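Local coordinates for putative reductase (Peptoclostridium difficile, PDB 5J6C), which probably acts as an FMN-dependent nitroreductase that reduces nitro compounds, possibly including the antibiotic metronidazole, at residues E80-G92 with Y148-L162. Sequence-based numbering, arbitrary orientation.
Sequences EKLINLSQCRTKG and YDDNIEADKYIREEL. With FMN (flavin mononucleotide), chain C.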
ATOM      1  N   GLU A  80     -28.385  -3.442  -3.484  1.00 28.84           N
ATOM      2  CA  GLU A  80     -28.806  -3.668  -2.109  1.00 31.94           C
ATOM      3  C   GLU A  80     -27.615  -3.976  -1.213  1.00 28.05           C
ATOM      4  O   GLU A  80     -27.535  -3.471  -0.089  1.00 27.95           O
ATOM      5  CB  GLU A  80     -29.837  -4.796  -2.056  1.00 33.91           C
ATOM      6  CG  GLU A  80     -30.840  -4.657  -0.918  1.00 46.88           C
ATOM      7  CD  GLU A  80     -31.370  -3.232  -0.775  1.00 52.09           C
ATOM      8  OE1 GLU A  80     -31.840  -2.658  -1.789  1.00 52.50           O
ATOM      9  OE2 GLU A  80     -31.303  -2.688   0.354  1.00 57.69           O
ATOM     10  N   LYS A  81     -26.677  -4.798  -1.697  1.00 26.75           N
ATOM     11  CA  LYS A  81     -25.445  -5.059  -0.955  1.00 26.08           C
ATOM     12  C   LYS A  81     -24.660  -3.776  -0.725  1.00 23.58           C
ATOM     13  O   LYS A  81     -24.055  -3.594   0.337  1.00 21.01           O
ATOM     14  CB  LYS A  81     -24.574  -6.076  -1.705  1.00 26.21           C
ATOM     15  CG  LYS A  81     -24.961  -7.543  -1.496  1.00 35.74           C
ATOM     16  CD  LYS A  81     -24.531  -8.019  -0.106  1.00 38.17           C
ATOM     17  CE  LYS A  81     -25.260  -9.289   0.343  1.00 37.73           C
ATOM     18  NZ  LYS A  81     -24.875 -10.483  -0.450  1.00 42.11           N
ATOM     19  N   LEU A  82     -24.640  -2.886  -1.719  1.00 24.46           N
ATOM     20  CA  LEU A  82     -23.883  -1.646  -1.590  1.00 22.19           C
ATOM     21  C   LEU A  82     -24.492  -0.739  -0.530  1.00 23.80           C
ATOM     22  O   LEU A  82     -23.767  -0.061   0.210  1.00 22.06           O
ATOM     23  CB  LEU A  82     -23.825  -0.940  -2.945  1.00 19.15           C
ATOM     24  CG  LEU A  82     -22.898  -1.640  -3.935  1.00 21.40           C
ATOM     25  CD1 LEU A  82     -23.028  -1.070  -5.329  1.00 24.03           C
ATOM     26  CD2 LEU A  82     -21.443  -1.558  -3.460  1.00 20.26           C
ATOM     27  N   ILE A  83     -25.826  -0.704  -0.458  1.00 24.62           N
ATOM     28  CA  ILE A  83     -26.508   0.021   0.610  1.00 22.82           C
ATOM     29  C   ILE A  83     -26.134  -0.567   1.967  1.00 24.27           C
ATOM     30  O   ILE A  83     -25.737   0.156   2.892  1.00 21.55           O
ATOM     31  CB  ILE A  83     -28.033  -0.006   0.384  1.00 29.17           C
ATOM     32  CG1 ILE A  83     -28.402   0.799  -0.874  1.00 29.83           C
ATOM     33  CG2 ILE A  83     -28.770   0.497   1.615  1.00 22.84           C
ATOM     34  CD1 ILE A  83     -29.860   0.724  -1.253  1.00 35.08           C
ATOM     35  N   ASN A  84     -26.254  -1.893   2.103  1.00 20.53           N
ATOM     36  CA  ASN A  84     -25.880  -2.557   3.349  1.00 24.72           C
ATOM     37  C   ASN A  84     -24.454  -2.199   3.756  1.00 22.94           C
ATOM     38  O   ASN A  84     -24.197  -1.840   4.906  1.00 20.88           O
ATOM     39  CB  ASN A  84     -26.030  -4.069   3.202  1.00 26.08           C
ATOM     40  CG  ASN A  84     -27.475  -4.495   2.979  1.00 30.39           C
ATOM     41  OD1 ASN A  84     -28.402  -3.717   3.185  1.00 27.28           O
ATOM     42  ND2 ASN A  84     -27.665  -5.733   2.552  1.00 33.60           N
ATOM     43  N   LEU A  85     -23.522  -2.248   2.800  1.00 18.43           N
ATOM     44  CA  LEU A  85     -22.121  -1.987   3.111  1.00 21.24           C
ATOM     45  C   LEU A  85     -21.855  -0.515   3.420  1.00 19.92           C
ATOM     46  O   LEU A  85     -20.912  -0.206   4.154  1.00 22.12           O
ATOM     47  CB  LEU A  85     -21.242  -2.467   1.955  1.00 19.40           C
ATOM     48  CG  LEU A  85     -21.171  -3.998   1.835  1.00 20.11           C
ATOM     49  CD1 LEU A  85     -20.480  -4.403   0.557  1.00 12.71           C
ATOM     50  CD2 LEU A  85     -20.475  -4.634   3.067  1.00 15.52           C
ATOM     51  N   SER A  86     -22.664   0.405   2.886  1.00 17.95           N
ATOM     52  CA  SER A  86     -22.485   1.818   3.215  1.00 18.95           C
ATOM     53  C   SER A  86     -22.788   2.113   4.677  1.00 21.31           C
ATOM     54  O   SER A  86     -22.426   3.191   5.174  1.00 20.65           O
ATOM     55  CB  SER A  86     -23.380   2.685   2.333  1.00 19.89           C
ATOM     56  OG  SER A  86     -24.727   2.586   2.757  1.00 22.65           O
ATOM     57  N   GLN A  87     -23.464   1.192   5.364  1.00 20.23           N
ATOM     58  CA  GLN A  87     -23.774   1.311   6.784  1.00 22.66           C
ATOM     59  C   GLN A  87     -22.712   0.684   7.690  1.00 22.40           C
ATOM     60  O   GLN A  87     -22.950   0.553   8.893  1.00 21.74           O
ATOM     61  CB  GLN A  87     -25.133   0.663   7.073  1.00 23.20           C
ATOM     62  CG  GLN A  87     -26.338   1.548   6.804  1.00 20.85           C
ATOM     63  CD  GLN A  87     -26.424   2.711   7.772  1.00 26.79           C
ATOM     64  OE1 GLN A  87     -26.117   3.849   7.414  1.00 33.31           O
ATOM     65  NE2 GLN A  87     -26.829   2.431   9.013  1.00 25.33           N
ATOM     66  N   CYS A  88     -21.547   0.298   7.152  1.00 19.71           N
ATOM     67  CA  CYS A  88     -20.604  -0.489   7.947  1.00 19.31           C
ATOM     68  C   CYS A  88     -19.990   0.314   9.084  1.00 21.27           C
ATOM     69  O   CYS A  88     -19.511  -0.272  10.059  1.00 20.77           O
ATOM     70  CB  CYS A  88     -19.492  -1.059   7.062  1.00 18.53           C
ATOM     71  SG  CYS A  88     -18.357   0.168   6.397  1.00 19.74           S
ATOM     72  N   ARG A  89     -19.985   1.634   8.975  1.00 22.17           N
ATOM     73  CA  ARG A  89     -19.599   2.520  10.063  1.00 20.12           C
ATOM     74  C   ARG A  89     -20.760   3.499  10.225  1.00 21.83           C
ATOM     75  O   ARG A  89     -20.913   4.438   9.432  1.00 23.62           O
ATOM     76  CB  ARG A  89     -18.275   3.204   9.755  1.00 18.60           C
ATOM     77  CG  ARG A  89     -17.122   2.199   9.684  1.00 20.82           C
ATOM     78  CD  ARG A  89     -15.892   2.764   8.980  1.00 20.03           C
ATOM     79  NE  ARG A  89     -15.420   3.987   9.608  1.00 19.83           N
ATOM     80  CZ  ARG A  89     -14.531   4.801   9.058  1.00 21.29           C
ATOM     81  NH1 ARG A  89     -14.028   4.518   7.864  1.00 21.59           N
ATOM     82  NH2 ARG A  89     -14.161   5.900   9.684  1.00 20.60           N
ATOM     83  N   THR A  90     -21.609   3.237  11.229  1.00 21.08           N
ATOM     84  CA  THR A  90     -22.838   4.009  11.397  1.00 22.63           C
ATOM     85  C   THR A  90     -22.561   5.472  11.671  1.00 22.01           C
ATOM     86  O   THR A  90     -23.456   6.303  11.488  1.00 23.71           O
ATOM     87  CB  THR A  90     -23.698   3.459  12.548  1.00 21.62           C
ATOM     88  OG1 THR A  90     -22.977   3.576  13.790  1.00 21.15           O
ATOM     89  CG2 THR A  90     -24.063   2.016  12.286  1.00 21.81           C
ATOM     90  N   LYS A  91     -21.355   5.811  12.120  1.00 20.92           N
ATOM     91  CA  LYS A  91     -21.042   7.196  12.424  1.00 21.44           C
ATOM     92  C   LYS A  91     -20.324   7.900  11.280  1.00 24.17           C
ATOM     93  O   LYS A  91     -19.878   9.034  11.452  1.00 28.59           O
ATOM     94  CB  LYS A  91     -20.247   7.266  13.727  1.00 26.36           C
ATOM     95  CG  LYS A  91     -21.063   6.692  14.912  1.00 29.16           C
ATOM     96  CD  LYS A  91     -20.494   7.050  16.286  1.00 39.76           C
ATOM     97  CE  LYS A  91     -21.013   6.092  17.370  1.00 37.03           C
ATOM     98  NZ  LYS A  91     -22.506   6.029  17.429  1.00 34.59           N
ATOM     99  N   GLY A  92     -20.230   7.266  10.109  1.00 23.97           N
ATOM    100  CA  GLY A  92     -19.641   7.900   8.944  1.00 24.04           C
ATOM    101  C   GLY A  92     -18.384   7.208   8.456  1.00 30.11           C
ATOM    102  O   GLY A  92     -17.703   6.531   9.234  1.00 21.02           O
ATOM    103  N   TYR A 148     -18.451  -0.469  13.505  1.00 20.11           N
ATOM    104  CA  TYR A 148     -19.826  -0.258  13.057  1.00 22.13           C
ATOM    105  C   TYR A 148     -20.562   0.678  14.011  1.00 19.74           C
ATOM    106  O   TYR A 148     -21.216   1.634  13.585  1.00 20.41           O
ATOM    107  CB  TYR A 148     -20.557  -1.598  12.935  1.00 20.22           C
ATOM    108  CG  TYR A 148     -22.063  -1.481  12.805  1.00 23.26           C
ATOM    109  CD1 TYR A 148     -22.892  -1.477  13.943  1.00 22.60           C
ATOM    110  CD2 TYR A 148     -22.663  -1.378  11.553  1.00 20.82           C
ATOM    111  CE1 TYR A 148     -24.280  -1.366  13.817  1.00 22.33           C
ATOM    112  CE2 TYR A 148     -24.042  -1.286  11.418  1.00 19.75           C
ATOM    113  CZ  TYR A 148     -24.841  -1.276  12.540  1.00 21.69           C
ATOM    114  OH  TYR A 148     -26.197  -1.168  12.379  1.00 21.72           O
ATOM    115  N   ASP A 149     -20.457   0.415  15.309  1.00 20.83           N
ATOM    116  CA  ASP A 149     -20.951   1.305  16.360  1.00 20.29           C
ATOM    117  C   ASP A 149     -20.183   0.956  17.627  1.00 22.46           C
ATOM    118  O   ASP A 149     -19.237   0.163  17.588  1.00 19.97           O
ATOM    119  CB  ASP A 149     -22.476   1.188  16.530  1.00 21.66           C
ATOM    120  CG  ASP A 149     -22.918  -0.157  17.105  1.00 23.09           C
ATOM    121  OD1 ASP A 149     -22.060  -1.003  17.439  1.00 18.93           O
ATOM    122  OD2 ASP A 149     -24.151  -0.362  17.239  1.00 23.69           O
ATOM    123  N   ASP A 150     -20.632   1.482  18.770  1.00 21.69           N
ATOM    124  CA  ASP A 150     -19.865   1.304  19.999  1.00 27.33           C
ATOM    125  C   ASP A 150     -19.689  -0.158  20.394  1.00 24.56           C
ATOM    126  O   ASP A 150     -18.771  -0.467  21.156  1.00 26.33           O
ATOM    127  CB  ASP A 150     -20.520   2.068  21.152  1.00 26.53           C
ATOM    128  CG  ASP A 150     -20.168   3.538  21.145  1.00 29.39           C
ATOM    129  OD1 ASP A 150     -20.426   4.204  22.162  1.00 29.65           O
ATOM    130  OD2 ASP A 150     -19.620   4.029  20.130  1.00 28.90           O
ATOM    131  N   ASN A 151     -20.523  -1.066  19.884  1.00 24.76           N
ATOM    132  CA  ASN A 151     -20.464  -2.466  20.292  1.00 22.16           C
ATOM    133  C   ASN A 151     -19.934  -3.425  19.231  1.00 20.70           C
ATOM    134  O   ASN A 151     -19.483  -4.519  19.587  1.00 23.64           O
ATOM    135  CB  ASN A 151     -21.857  -2.941  20.732  1.00 23.41           C
ATOM    136  CG  ASN A 151     -22.471  -2.035  21.778  1.00 22.56           C
ATOM    137  OD1 ASN A 151     -21.950  -1.915  22.893  1.00 22.28           O
ATOM    138  ND2 ASN A 151     -23.575  -1.390  21.429  1.00 17.94           N
ATOM    139  N   ILE A 152     -19.958  -3.062  17.954  1.00 21.25           N
ATOM    140  CA  ILE A 152     -19.692  -4.011  16.876  1.00 22.98           C
ATOM    141  C   ILE A 152     -18.557  -3.475  16.008  1.00 23.68           C
ATOM    142  O   ILE A 152     -18.552  -2.291  15.648  1.00 19.50           O
ATOM    143  CB  ILE A 152     -20.965  -4.267  16.044  1.00 24.06           C
ATOM    144  CG1 ILE A 152     -22.039  -4.931  16.917  1.00 19.69           C
ATOM    145  CG2 ILE A 152     -20.660  -5.132  14.811  1.00 18.83           C
ATOM    146  CD1 ILE A 152     -23.446  -4.938  16.302  1.00 18.51           C
ATOM    147  N   GLU A 153     -17.590  -4.339  15.691  1.00 23.52           N
ATOM    148  CA  GLU A 153     -16.536  -3.978  14.747  1.00 26.43           C
ATOM    149  C   GLU A 153     -17.083  -3.894  13.324  1.00 21.30           C
ATOM    150  O   GLU A 153     -17.948  -4.681  12.926  1.00 21.88           O
ATOM    151  CB  GLU A 153     -15.406  -5.002  14.779  1.00 21.26           C
ATOM    152  CG  GLU A 153     -14.538  -4.985  16.014  1.00 30.00           C
ATOM    153  CD  GLU A 153     -13.511  -6.112  15.970  1.00 40.21           C
ATOM    154  OE1 GLU A 153     -12.636  -6.170  16.859  1.00 45.58           O
ATOM    155  OE2 GLU A 153     -13.587  -6.946  15.033  1.00 48.38           O
ATOM    156  N   ALA A 154     -16.569  -2.942  12.543  1.00 20.53           N
ATOM    157  CA  ALA A 154     -16.975  -2.877  11.136  1.00 20.43           C
ATOM    158  C   ALA A 154     -16.603  -4.161  10.402  1.00 19.45           C
ATOM    159  O   ALA A 154     -17.369  -4.652   9.559  1.00 20.55           O
ATOM    160  CB  ALA A 154     -16.354  -1.655  10.449  1.00 22.42           C
ATOM    161  N   ASP A 155     -15.429  -4.717  10.715  1.00 16.65           N
ATOM    162  CA  ASP A 155     -15.025  -6.015  10.182  1.00 21.06           C
ATOM    163  C   ASP A 155     -16.127  -7.060  10.351  1.00 23.24           C
ATOM    164  O   ASP A 155     -16.552  -7.695   9.381  1.00 24.12           O
ATOM    165  CB  ASP A 155     -13.743  -6.474  10.884  1.00 22.39           C
ATOM    166  CG  ASP A 155     -13.437  -7.935  10.639  1.00 24.43           C
ATOM    167  OD1 ASP A 155     -13.194  -8.284   9.475  1.00 22.55           O
ATOM    168  OD2 ASP A 155     -13.421  -8.731  11.608  1.00 30.05           O
ATOM    169  N   LYS A 156     -16.615  -7.230  11.580  1.00 21.65           N
ATOM    170  CA  LYS A 156     -17.621  -8.253  11.859  1.00 22.95           C
ATOM    171  C   LYS A 156     -18.914  -7.981  11.101  1.00 21.21           C
ATOM    172  O   LYS A 156     -19.530  -8.903  10.553  1.00 21.79           O
ATOM    173  CB  LYS A 156     -17.870  -8.324  13.369  1.00 21.44           C
ATOM    174  CG  LYS A 156     -19.052  -9.198  13.783  1.00 21.99           C
ATOM    175  CD  LYS A 156     -18.760 -10.653  13.473  1.00 25.27           C
ATOM    176  CE  LYS A 156     -19.808 -11.587  14.050  1.00 27.56           C
ATOM    177  NZ  LYS A 156     -19.470 -13.016  13.759  1.00 27.43           N
ATOM    178  N   TYR A 157     -19.338  -6.718  11.048  1.00 22.75           N
ATOM    179  CA  TYR A 157     -20.537  -6.374  10.286  1.00 18.54           C
ATOM    180  C   TYR A 157     -20.410  -6.794   8.820  1.00 22.39           C
ATOM    181  O   TYR A 157     -21.324  -7.411   8.256  1.00 22.51           O
ATOM    182  CB  TYR A 157     -20.803  -4.878  10.407  1.00 17.04           C
ATOM    183  CG  TYR A 157     -21.975  -4.414   9.594  1.00 23.31           C
ATOM    184  CD1 TYR A 157     -23.270  -4.527  10.079  1.00 21.35           C
ATOM    185  CD2 TYR A 157     -21.791  -3.864   8.328  1.00 25.08           C
ATOM    186  CE1 TYR A 157     -24.355  -4.100   9.326  1.00 25.07           C
ATOM    187  CE2 TYR A 157     -22.871  -3.434   7.565  1.00 23.66           C
ATOM    188  CZ  TYR A 157     -24.151  -3.552   8.070  1.00 24.34           C
ATOM    189  OH  TYR A 157     -25.224  -3.131   7.307  1.00 23.83           O
ATOM    190  N   ILE A 158     -19.266  -6.494   8.194  1.00 19.15           N
ATOM    191  CA  ILE A 158     -19.096  -6.802   6.776  1.00 21.97           C
ATOM    192  C   ILE A 158     -19.017  -8.310   6.553  1.00 21.50           C
ATOM    193  O   ILE A 158     -19.616  -8.839   5.608  1.00 24.23           O
ATOM    194  CB  ILE A 158     -17.866  -6.061   6.212  1.00 16.71           C
ATOM    195  CG1 ILE A 158     -18.136  -4.554   6.239  1.00 17.38           C
ATOM    196  CG2 ILE A 158     -17.573  -6.509   4.782  1.00 20.26           C
ATOM    197  CD1 ILE A 158     -16.906  -3.692   6.051  1.00 18.65           C
ATOM    198  N   ARG A 159     -18.298  -9.031   7.418  1.00 19.60           N
ATOM    199  CA  ARG A 159     -18.216 -10.479   7.251  1.00 21.22           C
ATOM    200  C   ARG A 159     -19.596 -11.124   7.325  1.00 23.94           C
ATOM    201  O   ARG A 159     -19.873 -12.082   6.597  1.00 23.17           O
ATOM    202  CB  ARG A 159     -17.287 -11.094   8.295  1.00 24.70           C
ATOM    203  CG  ARG A 159     -15.813 -10.792   8.091  1.00 20.96           C
ATOM    204  CD  ARG A 159     -14.934 -11.672   8.977  1.00 26.70           C
ATOM    205  NE  ARG A 159     -14.725 -11.123  10.319  1.00 29.50           N
ATOM    206  CZ  ARG A 159     -15.115 -11.715  11.451  1.00 38.05           C
ATOM    207  NH1 ARG A 159     -15.729 -12.892  11.406  1.00 35.38           N
ATOM    208  NH2 ARG A 159     -14.886 -11.134  12.634  1.00 33.85           N
ATOM    209  N   GLU A 160     -20.470 -10.625   8.208  1.00 20.62           N
ATOM    210  CA  GLU A 160     -21.839 -11.136   8.243  1.00 23.13           C
ATOM    211  C   GLU A 160     -22.578 -10.790   6.958  1.00 26.51           C
ATOM    212  O   GLU A 160     -23.348 -11.602   6.431  1.00 27.21           O
ATOM    213  CB  GLU A 160     -22.585 -10.567   9.447  1.00 21.31           C
ATOM    214  CG  GLU A 160     -22.047 -11.037  10.784  1.00 26.22           C
ATOM    215  CD  GLU A 160     -22.420 -12.486  11.093  1.00 32.39           C
ATOM    216  OE1 GLU A 160     -23.355 -13.020  10.439  1.00 28.76           O
ATOM    217  OE2 GLU A 160     -21.781 -13.085  11.997  1.00 29.21           O
ATOM    218  N   GLU A 161     -22.353  -9.583   6.440  1.00 24.08           N
ATOM    219  CA  GLU A 161     -23.074  -9.143   5.256  1.00 23.86           C
ATOM    220  C   GLU A 161     -22.643  -9.933   4.028  1.00 27.50           C
ATOM    221  O   GLU A 161     -23.470 -10.256   3.170  1.00 27.30           O
ATOM    222  CB  GLU A 161     -22.850  -7.647   5.053  1.00 25.62           C
ATOM    223  CG  GLU A 161     -23.560  -7.084   3.840  1.00 30.41           C
ATOM    224  CD  GLU A 161     -25.063  -7.275   3.930  1.00 35.42           C
ATOM    225  OE1 GLU A 161     -25.616  -7.119   5.047  1.00 36.48           O
ATOM    226  OE2 GLU A 161     -25.671  -7.601   2.888  1.00 35.00           O
ATOM    227  N   LEU A 162     -21.358 -10.276   3.936  1.00 23.85           N
ATOM    228  CA  LEU A 162     -20.815 -10.960   2.768  1.00 25.27           C
ATOM    229  C   LEU A 162     -20.518 -12.440   3.024  1.00 24.96           C
ATOM    230  O   LEU A 162     -19.921 -13.101   2.166  1.00 23.51           O
ATOM    231  CB  LEU A 162     -19.552 -10.234   2.290  1.00 23.58           C
ATOM    232  CG  LEU A 162     -19.777  -8.772   1.898  1.00 20.38           C
ATOM    233  CD1 LEU A 162     -18.481  -8.194   1.411  1.00 23.17           C
ATOM    234  CD2 LEU A 162     -20.857  -8.662   0.815  1.00 20.90           C
TER
HETATM  235  N1  FMN C 201     -12.041   8.451   2.849  1.00 16.28           N
HETATM  236  C2  FMN C 201     -13.323   8.315   3.351  1.00 17.48           C
HETATM  237  O2  FMN C 201     -14.229   9.030   2.947  1.00 20.22           O
HETATM  238  N3  FMN C 201     -13.613   7.370   4.311  1.00 21.22           N
HETATM  239  C4  FMN C 201     -12.615   6.555   4.804  1.00 19.17           C
HETATM  240  O4  FMN C 201     -12.848   5.709   5.664  1.00 19.15           O
HETATM  241  C4A FMN C 201     -11.325   6.698   4.325  1.00 21.37           C
HETATM  242  N5  FMN C 201     -10.349   5.869   4.823  1.00 17.39           N
HETATM  243  C5A FMN C 201      -9.074   5.965   4.333  1.00 21.04           C
HETATM  244  C6  FMN C 201      -8.099   5.123   4.852  1.00 19.13           C
HETATM  245  C7  FMN C 201      -6.816   5.201   4.375  1.00 15.35           C
HETATM  246  C7M FMN C 201      -5.767   4.285   4.924  1.00 18.19           C
HETATM  247  C8  FMN C 201      -6.503   6.117   3.396  1.00 20.40           C
HETATM  248  C8M FMN C 201      -5.106   6.181   2.884  1.00 21.66           C
HETATM  249  C9  FMN C 201      -7.463   6.963   2.875  1.00 19.93           C
HETATM  250  C9A FMN C 201      -8.765   6.890   3.352  1.00 19.69           C
HETATM  251  N10 FMN C 201      -9.750   7.731   2.854  1.00 22.08           N
HETATM  252  C10 FMN C 201     -11.039   7.638   3.338  1.00 20.37           C
HETATM  253  C1' FMN C 201      -9.420   8.736   1.788  1.00 19.08           C
HETATM  254  C2' FMN C 201      -8.699   9.960   2.372  1.00 20.95           C
HETATM  255  O2' FMN C 201      -9.627  10.852   2.963  1.00 21.88           O
HETATM  256  C3' FMN C 201      -7.886  10.658   1.277  1.00 18.24           C
HETATM  257  O3' FMN C 201      -7.067   9.705   0.643  1.00 19.28           O
HETATM  258  C4' FMN C 201      -7.003  11.778   1.833  1.00 23.49           C
HETATM  259  O4' FMN C 201      -7.830  12.760   2.424  1.00 15.95           O
HETATM  260  C5' FMN C 201      -6.153  12.400   0.722  1.00 21.66           C
HETATM  261  O5' FMN C 201      -7.023  13.003  -0.212  1.00 23.56           O
HETATM  262  P   FMN C 201      -7.044  12.502  -1.740  1.00 21.28           P
HETATM  263  O1P FMN C 201      -7.105  10.990  -1.766  1.00 18.12           O
HETATM  264  O2P FMN C 201      -8.248  13.060  -2.465  1.00 21.24           O
HETATM  265  O3P FMN C 201      -5.758  12.969  -2.374  1.00 22.15           O
HETATM  266  O   HOH W   1     -18.885   4.067  13.116  1.00 19.73           O
HETATM  267  O   HOH W   2     -22.774   3.200  19.153  1.00 24.30           O
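Two near-antiparallel helices of the nitroreductase fold, 80-86 and 154-162, lie over the antiparallel sheet, and Tyr157 joins the second to the first. CG of Tyr157 stands anti to the backbone N (chi1 177°), which sends the ring toward helix 80-86 and lets its OH donate to Asn84 O at 2.9 Å. The hydroxyl arrives from above the carbonyl plane, while Gln87 N reaches the same oxygen from the opposite face, so two donors hold this carbonyl. One turn further along helix 154-162, Glu161 OE2 accepts from Asn84 ND2 (2.8 Å, 154° at the hydrogen); the oxygen is met from above the carboxylate plane, and amide and carboxylate are turned 60° apart. Lys81 lays its CE against that carboxylate oxygen, but its NZ is spent on Asn199 O and Asn200 OD1 of the second subunit, which ties this end of helix 80-86 to that subunit.

The axes of the segments 80-86 and 154-162 come within 10.4 Å, and between the helices Leu85 CD2 meets Ile158 CG2 at 3.9 Å. Ile158 also packs its CD1 against Cys88 CB and continues onto Val170 and Ile173 of strand 168-177.

Past the helices, the loops meet at Tyr148 O, which takes both Thr90 N (2.9 Å) and Thr90 OG1 (2.6 Å), each in the carbonyl plane. With the threonine fixed twice, its CG2 sits over the face of the Tyr148 ring, 3.5 Å from the centroid, a CH-pi contact. Thr90 belongs to a type I turn from Arg89 to Gly92. At the start of that turn Arg89 directs its side chain into the flavin pocket, where NH1 donates to FMN O4 at 2.8 Å, near the guanidinium plane.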